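Local atomic coordinates of BRIC1 (Synthetic construct, PDB entry 6FF6), a protein that forms a novel, corrugated repeat architecture by computational, interface-driven design and has no assigned biological function. Residues Met157-Ala160 with Ile161-Ala165; Thr183-Leu186 with Met187-Leu191; Ile205-Leu208 with Phe209-Thr212. All blocks are in the same frame, centred on the assembly; numbering follows the deposited sequence.

Read from the N terminus, the three contacts lie in series on consecutive helices of the chain's second Hpt-like region: contact 1 on helix 155-174, contact 2 on helix 178-196 and contact 3 on helix 203-224. None closes a loop, nests or crosses, since each joins one turn of a helix to the next. They meet through side chains. Phe162 and Ile161 of contact 1 pack on Glu188 and Leu191 of contact 2, and Met187 and Leu190 of contact 2 pack on Phe209 and Thr212 of contact 3. Contacts 1 and 3 do not touch, their nearest atoms being about 6 Å apart; contact 2, touching both, links them.

Contact 1. Residues Met157-Ala160 with Ile161-Ala165; sequences MLNA and IFRAA
Ile161 N donates to Met157 O at 2.9 Å, the first of four successive i to i+4 backbone bonds. Phe162 N reaches Leu158 O, Arg163 N reaches Asn159 O and Ala164 N reaches Ala160 O, so every carbonyl of 157-160 has an amide partner. Aliphatic carbons crowd the same oxygens. With CG1 beside the backbone N (chi1 -59°), the ethyl arm of Ile161 runs back along the previous turn, and its CG1 comes within 3.3 Å of Met157 O. Its tip meets the Leu158 branch more loosely, Ile161 CD1 lying 4.4 Å from Leu158 CD2. This turn belongs to helix 155-174 of an Hpt-like four-helix bundle, and Met157 also packs on Phe89 of the second subunit. Asn159 O, already bonded to Arg163 N, has Arg163 CG 3.3 Å away and sits at the edge of the Phe162 ring, near its plane. The ring itself leads away from this turn, CG being anti to the backbone N (chi1 171°), and makes a cation-pi contact with Arg195 on helix 178-196. One turn on, Ala164 CB comes to 3.5 Å from Ala160 O, the acceptor of its own amide.

Contact 2. Residues Thr183-Leu186 with Met187-Leu191; sequences TTHL and MENLL
Thr183 O accepts Met187 N at 3.3 Å, while the Thr183 hydroxyl finds its partners beyond this turn, in Ile179 O and Gln219 NE2. Thr184 O is held more closely, 2.8 Å from Glu188 N, and Thr184 OG1 bonds back to Leu180 O and Gln181 O. His185 O takes Asn189 N, and its imidazole leans over the next turn. There ND1 stands 2.9 Å from Glu188 OE1, ring and carboxylate planes being 46° apart, and Asn189 ND2 lies over one ring face with the amide turned 47° from the ring. Glu188 CG is anti to the backbone N (chi1 -175°) and the chain runs out straight, which carries OE1 into a salt bridge with Lys169 and OE2 into a hydrogen bond with His166 ND1, probably the counterpart of the phosphoacceptor histidine of Hpt domains. At Leu186 the backbone grip slackens: the bond from Leu190 N to Leu186 O is weak at 3.5 Å. Helix 178-196 is thus packed on three fronts, Thr184 and Glu188 facing helix 155-174, Thr183 and Met187 facing helix 203-224, and Leu186 resting on helix 231-247.

Contact 3. Residues Ile205-Leu208 with Phe209-Thr212; sequences IINL and FLET
The Phe209 ring has Ile205 O over one face, with the oxygen 3.5 Å from Phe209 CG. Ile205 CG2 approaches from the same side, by the CE2 side of the ring, 3.7 Å from Phe209 CE2, the two side chains lying side by side and pointing the same way. On the other side of the ring plane the methyl of Met187 packs near the CD1 side, beyond the ring outline, and at the CZ end Leu190 CB comes to the rim. The buried ring belongs to the core of the Hpt-like four-helix bundle, where it meets Met187 and Leu190 of helix 178-196 and Leu145 of helix 125-146. Its first torsion, -76°, keeps CG beside the backbone N and lays the ring back along the preceding turn.

The second flat group is the Glu211 carboxylate. It reaches across to Leu208, OE1 standing 3.4 Å from Leu208 CD1, and the same oxygen is hydrogen-bonded to Tyr236 OH on helix 231-247. Leu208 in turn packs on Ala240 of that helix, so apolar and polar contacts to it lie side by side.

The backbone bonds run in the usual i to i+4 pattern, from Phe209 N to Ile205 O and from Leu210 N to Ile206 O. The bond from Glu211 N to Asn207 O is less regular: the donor stands above the carbonyl plane, 40° out of it, and the N-H points to the oxygen at 144°.

Thr212 differs in using two donors. Its hydroxyl, beside the backbone N, turns back to the turn before, and Leu208 O accepts from Thr212 N and from Thr212 OG1, both at 2.8 Å, from opposite faces of the carbonyl plane.

Contact 1. Residues Met157-Ala160 with Ile161-Ala165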
loop_
_atom_site.group_PDB
_atom_site.type_symbol
_atom_site.label_atom_id
_atom_site.label_comp_id
_atom_site.label_asym_id
_atom_site.label_seq_id
_atom_site.Cartn_x
_atom_site.Cartn_y
_atom_site.Cartn_z
ATOM N N MET A 157 -3.921 20.632 -23.656
ATOM C CA MET A 157 -5.214 20.113 -23.188
ATOM C C MET A 157 -5.413 18.685 -23.698
ATOM O O MET A 157 -6.021 17.862 -23.006
ATOM C CB MET A 157 -6.377 20.978 -23.678
ATOM C CG MET A 157 -6.539 22.263 -22.933
ATOM S SD MET A 157 -8.149 22.966 -23.343
ATOM C CE MET A 157 -7.626 24.467 -24.163
ATOM N N LEU A 158 -4.913 18.407 -24.922
ATOM C CA LEU A 158 -4.983 17.079 -25.523
ATOM C C LEU A 158 -4.073 16.138 -24.763
ATOM O O LEU A 158 -4.423 14.973 -24.570
ATOM C CB LEU A 158 -4.647 17.099 -27.023
ATOM C CG LEU A 158 -5.705 17.722 -27.958
ATOM C CD1 LEU A 158 -5.174 17.853 -29.359
ATOM C CD2 LEU A 158 -7.016 16.930 -27.960
ATOM N N ASN A 159 -2.944 16.653 -24.272
ATOM C CA ASN A 159 -2.053 15.866 -23.442
ATOM C C ASN A 159 -2.760 15.538 -22.095
ATOM O O ASN A 159 -2.625 14.413 -21.609
ATOM C CB ASN A 159 -0.749 16.605 -23.208
ATOM C CG ASN A 159 0.290 15.766 -22.516
ATOM O OD1 ASN A 159 0.868 14.851 -23.105
ATOM N ND2 ASN A 159 0.547 16.056 -21.243
ATOM N N ALA A 160 -3.545 16.498 -21.530
ATOM C CA ALA A 160 -4.305 16.322 -20.284
ATOM C C ALA A 160 -5.434 15.263 -20.408
ATOM O O ALA A 160 -5.569 14.392 -19.536
ATOM C CB ALA A 160 -4.883 17.653 -19.846
ATOM N N ILE A 161 -6.239 15.343 -21.487
ATOM C CA ILE A 161 -7.332 14.406 -21.714
ATOM C C ILE A 161 -6.697 13.046 -21.868
ATOM O O ILE A 161 -7.179 12.088 -21.260
ATOM C CB ILE A 161 -8.216 14.786 -22.929
ATOM C CG1 ILE A 161 -8.837 16.193 -22.764
ATOM C CG2 ILE A 161 -9.324 13.740 -23.160
ATOM C CD1 ILE A 161 -9.178 16.909 -24.081
ATOM N N PHE A 162 -5.571 12.977 -22.620
ATOM C CA PHE A 162 -4.823 11.741 -22.848
ATOM C C PHE A 162 -4.405 11.080 -21.548
ATOM O O PHE A 162 -4.651 9.889 -21.373
ATOM C CB PHE A 162 -3.583 11.984 -23.727
ATOM C CG PHE A 162 -2.642 10.800 -23.839
ATOM C CD1 PHE A 162 -2.879 9.786 -24.760
ATOM C CD2 PHE A 162 -1.517 10.701 -23.021
ATOM C CE1 PHE A 162 -2.011 8.696 -24.861
ATOM C CE2 PHE A 162 -0.653 9.608 -23.119
ATOM C CZ PHE A 162 -0.905 8.614 -24.039
ATOM N N ARG A 163 -3.746 11.837 -20.662
ATOM C CA ARG A 163 -3.257 11.310 -19.394
ATOM C C ARG A 163 -4.379 10.874 -18.467
ATOM O O ARG A 163 -4.236 9.835 -17.821
ATOM C CB ARG A 163 -2.294 12.294 -18.704
ATOM C CG ARG A 163 -0.980 12.574 -19.454
ATOM C CD ARG A 163 -0.114 11.344 -19.695
ATOM N NE ARG A 163 0.593 10.908 -18.493
ATOM C CZ ARG A 163 1.674 10.135 -18.511
ATOM N NH1 ARG A 163 2.180 9.713 -19.664
ATOM N NH2 ARG A 163 2.264 9.783 -17.374
ATOM N N ALA A 164 -5.508 11.632 -18.434
ATOM C CA ALA A 164 -6.682 11.271 -17.624
ATOM C C ALA A 164 -7.241 9.910 -18.125
ATOM O O ALA A 164 -7.513 9.016 -17.324
ATOM C CB ALA A 164 -7.744 12.353 -17.708
ATOM N N ALA A 165 -7.313 9.729 -19.447
ATOM C CA ALA A 165 -7.738 8.464 -20.031
ATOM C C ALA A 165 -6.729 7.370 -19.692
ATOM O O ALA A 165 -7.139 6.261 -19.335
ATOM C CB ALA A 165 -7.876 8.598 -21.542
#

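Contact 2. Residues Thr183-Leu186 with Met187-Leu191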
loop_
_atom_site.group_PDB
_atom_site.type_symbol
_atom_site.label_atom_id
_atom_site.label_comp_id
_atom_site.label_asym_id
_atom_site.label_seq_id
_atom_site.Cartn_x
_atom_site.Cartn_y
_atom_site.Cartn_z
ATOM N N THR A 183 -12.542 0.392 -23.543
ATOM C CA THR A 183 -13.193 1.614 -23.997
ATOM C C THR A 183 -12.239 2.779 -23.905
ATOM O O THR A 183 -12.082 3.511 -24.878
ATOM C CB THR A 183 -14.494 1.873 -23.229
ATOM O OG1 THR A 183 -15.331 0.736 -23.356
ATOM C CG2 THR A 183 -15.249 3.081 -23.758
ATOM N N THR A 184 -11.612 2.955 -22.729
ATOM C CA THR A 184 -10.633 4.004 -22.462
ATOM C C THR A 184 -9.392 3.846 -23.335
ATOM O O THR A 184 -8.888 4.845 -23.825
ATOM C CB THR A 184 -10.261 4.035 -20.999
ATOM O OG1 THR A 184 -9.984 2.718 -20.558
ATOM C CG2 THR A 184 -11.320 4.640 -20.133
ATOM N N HIS A 185 -8.919 2.603 -23.562
ATOM C CA HIS A 185 -7.742 2.360 -24.399
ATOM C C HIS A 185 -7.948 2.813 -25.830
ATOM O O HIS A 185 -7.056 3.443 -26.402
ATOM C CB HIS A 185 -7.310 0.893 -24.401
ATOM C CG HIS A 185 -5.850 0.702 -24.721
ATOM N ND1 HIS A 185 -5.000 1.784 -24.954
ATOM C CD2 HIS A 185 -5.115 -0.435 -24.751
ATOM C CE1 HIS A 185 -3.796 1.266 -25.142
ATOM N NE2 HIS A 185 -3.812 -0.064 -25.030
ATOM N N LEU A 186 -9.115 2.486 -26.414
ATOM C CA LEU A 186 -9.441 2.889 -27.772
ATOM C C LEU A 186 -9.484 4.400 -27.919
ATOM O O LEU A 186 -8.987 4.916 -28.919
ATOM C CB LEU A 186 -10.749 2.267 -28.229
ATOM C CG LEU A 186 -10.692 0.787 -28.543
ATOM C CD1 LEU A 186 -12.062 0.240 -28.744
ATOM C CD2 LEU A 186 -9.856 0.507 -29.778
ATOM N N MET A 187 -10.046 5.107 -26.920
ATOM C CA MET A 187 -10.108 6.561 -26.936
ATOM C C MET A 187 -8.685 7.120 -26.751
ATOM O O MET A 187 -8.315 8.078 -27.428
ATOM C CB MET A 187 -11.059 7.058 -25.845
ATOM C CG MET A 187 -11.235 8.548 -25.806
ATOM S SD MET A 187 -12.454 8.950 -24.543
ATOM C CE MET A 187 -12.554 10.642 -24.706
ATOM N N GLU A 188 -7.877 6.485 -25.878
ATOM C CA GLU A 188 -6.493 6.872 -25.603
ATOM C C GLU A 188 -5.645 6.882 -26.866
ATOM O O GLU A 188 -4.920 7.845 -27.091
ATOM C CB GLU A 188 -5.871 5.940 -24.558
ATOM C CG GLU A 188 -4.474 6.338 -24.125
ATOM C CD GLU A 188 -3.710 5.289 -23.349
ATOM O OE1 GLU A 188 -4.111 4.106 -23.385
ATOM O OE2 GLU A 188 -2.695 5.646 -22.714
ATOM N N ASN A 189 -5.722 5.824 -27.678
ATOM C CA ASN A 189 -4.972 5.744 -28.930
ATOM C C ASN A 189 -5.333 6.900 -29.874
ATOM O O ASN A 189 -4.433 7.498 -30.470
ATOM C CB ASN A 189 -5.165 4.383 -29.594
ATOM C CG ASN A 189 -4.432 3.257 -28.908
ATOM O OD1 ASN A 189 -3.435 3.448 -28.194
ATOM N ND2 ASN A 189 -4.905 2.047 -29.124
ATOM N N LEU A 190 -6.641 7.246 -29.950
ATOM C CA LEU A 190 -7.167 8.373 -30.729
ATOM C C LEU A 190 -6.661 9.690 -30.134
ATOM O O LEU A 190 -6.271 10.581 -30.882
ATOM C CB LEU A 190 -8.710 8.358 -30.769
ATOM C CG LEU A 190 -9.363 7.200 -31.544
ATOM C CD1 LEU A 190 -10.851 7.140 -31.291
ATOM C CD2 LEU A 190 -9.146 7.345 -33.010
ATOM N N LEU A 191 -6.613 9.786 -28.797
ATOM C CA LEU A 191 -6.103 10.970 -28.102
ATOM C C LEU A 191 -4.591 11.140 -28.310
ATOM O O LEU A 191 -4.110 12.275 -28.352
ATOM C CB LEU A 191 -6.445 10.920 -26.603
ATOM C CG LEU A 191 -7.932 10.958 -26.235
ATOM C CD1 LEU A 191 -8.132 10.577 -24.794
ATOM C CD2 LEU A 191 -8.545 12.303 -26.528
#

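Contact 3. Residues Ile205-Leu208 with Phe209-Thr212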
loop_
_atom_site.group_PDB
_atom_site.type_symbol
_atom_site.label_atom_id
_atom_site.label_comp_id
_atom_site.label_asym_id
_atom_site.label_seq_id
_atom_site.Cartn_x
_atom_site.Cartn_y
_atom_site.Cartn_z
ATOM N N ILE A 205 -16.210 14.162 -34.049
ATOM C CA ILE A 205 -15.186 13.426 -33.301
ATOM C C ILE A 205 -15.261 13.774 -31.805
ATOM O O ILE A 205 -15.302 12.868 -30.970
ATOM C CB ILE A 205 -13.767 13.657 -33.909
ATOM C CG1 ILE A 205 -13.677 13.035 -35.318
ATOM C CG2 ILE A 205 -12.643 13.133 -32.981
ATOM C CD1 ILE A 205 -12.498 13.484 -36.209
ATOM N N ILE A 206 -15.326 15.074 -31.483
ATOM C CA ILE A 206 -15.437 15.558 -30.104
ATOM C C ILE A 206 -16.709 15.022 -29.429
ATOM O O ILE A 206 -16.646 14.567 -28.280
ATOM C CB ILE A 206 -15.296 17.100 -30.028
ATOM C CG1 ILE A 206 -13.855 17.517 -30.400
ATOM C CG2 ILE A 206 -15.692 17.651 -28.640
ATOM C CD1 ILE A 206 -13.718 18.935 -30.851
ATOM N N ASN A 207 -17.842 15.041 -30.146
ATOM C CA ASN A 207 -19.108 14.508 -29.640
ATOM C C ASN A 207 -19.059 12.998 -29.446
ATOM O O ASN A 207 -19.804 12.468 -28.617
ATOM C CB ASN A 207 -20.260 14.889 -30.558
ATOM C CG ASN A 207 -20.659 16.330 -30.420
ATOM O OD1 ASN A 207 -20.354 16.991 -29.413
ATOM N ND2 ASN A 207 -21.355 16.837 -31.429
ATOM N N LEU A 208 -18.201 12.304 -30.218
ATOM C CA LEU A 208 -18.041 10.869 -30.050
ATOM C C LEU A 208 -17.264 10.625 -28.766
ATOM O O LEU A 208 -17.583 9.693 -28.028
ATOM C CB LEU A 208 -17.365 10.201 -31.257
ATOM C CG LEU A 208 -17.357 8.649 -31.214
ATOM C CD1 LEU A 208 -18.772 8.065 -31.047
ATOM C CD2 LEU A 208 -16.692 8.071 -32.427
ATOM N N PHE A 209 -16.271 11.496 -28.494
ATOM C CA PHE A 209 -15.447 11.502 -27.286
ATOM C C PHE A 209 -16.302 11.800 -26.051
ATOM O O PHE A 209 -16.132 11.140 -25.023
ATOM C CB PHE A 209 -14.279 12.482 -27.431
ATOM C CG PHE A 209 -13.122 12.028 -28.299
ATOM C CD1 PHE A 209 -12.880 10.673 -28.525
ATOM C CD2 PHE A 209 -12.238 12.950 -28.846
ATOM C CE1 PHE A 209 -11.784 10.250 -29.301
ATOM C CE2 PHE A 209 -11.136 12.526 -29.612
ATOM C CZ PHE A 209 -10.918 11.178 -29.835
ATOM N N LEU A 210 -17.258 12.736 -26.165
ATOM C CA LEU A 210 -18.208 13.065 -25.098
ATOM C C LEU A 210 -19.145 11.875 -24.835
ATOM O O LEU A 210 -19.471 11.580 -23.684
ATOM C CB LEU A 210 -19.005 14.339 -25.476
ATOM C CG LEU A 210 -20.284 14.728 -24.665
ATOM C CD1 LEU A 210 -19.947 15.576 -23.442
ATOM C CD2 LEU A 210 -21.276 15.507 -25.545
ATOM N N GLU A 211 -19.557 11.188 -25.910
ATOM C CA GLU A 211 -20.441 10.031 -25.856
ATOM C C GLU A 211 -19.700 8.889 -25.179
ATOM O O GLU A 211 -20.272 8.238 -24.293
ATOM C CB GLU A 211 -20.872 9.659 -27.263
ATOM C CG GLU A 211 -22.228 8.987 -27.338
ATOM C CD GLU A 211 -22.682 8.728 -28.763
ATOM O OE1 GLU A 211 -21.840 8.315 -29.594
ATOM O OE2 GLU A 211 -23.885 8.933 -29.049
ATOM N N THR A 212 -18.400 8.699 -25.547
ATOM C CA THR A 212 -17.483 7.725 -24.925
ATOM C C THR A 212 -17.420 8.020 -23.421
ATOM O O THR A 212 -17.603 7.084 -22.639
ATOM C CB THR A 212 -16.079 7.750 -25.578
ATOM O OG1 THR A 212 -16.196 7.559 -26.981
ATOM C CG2 THR A 212 -15.171 6.677 -25.054
#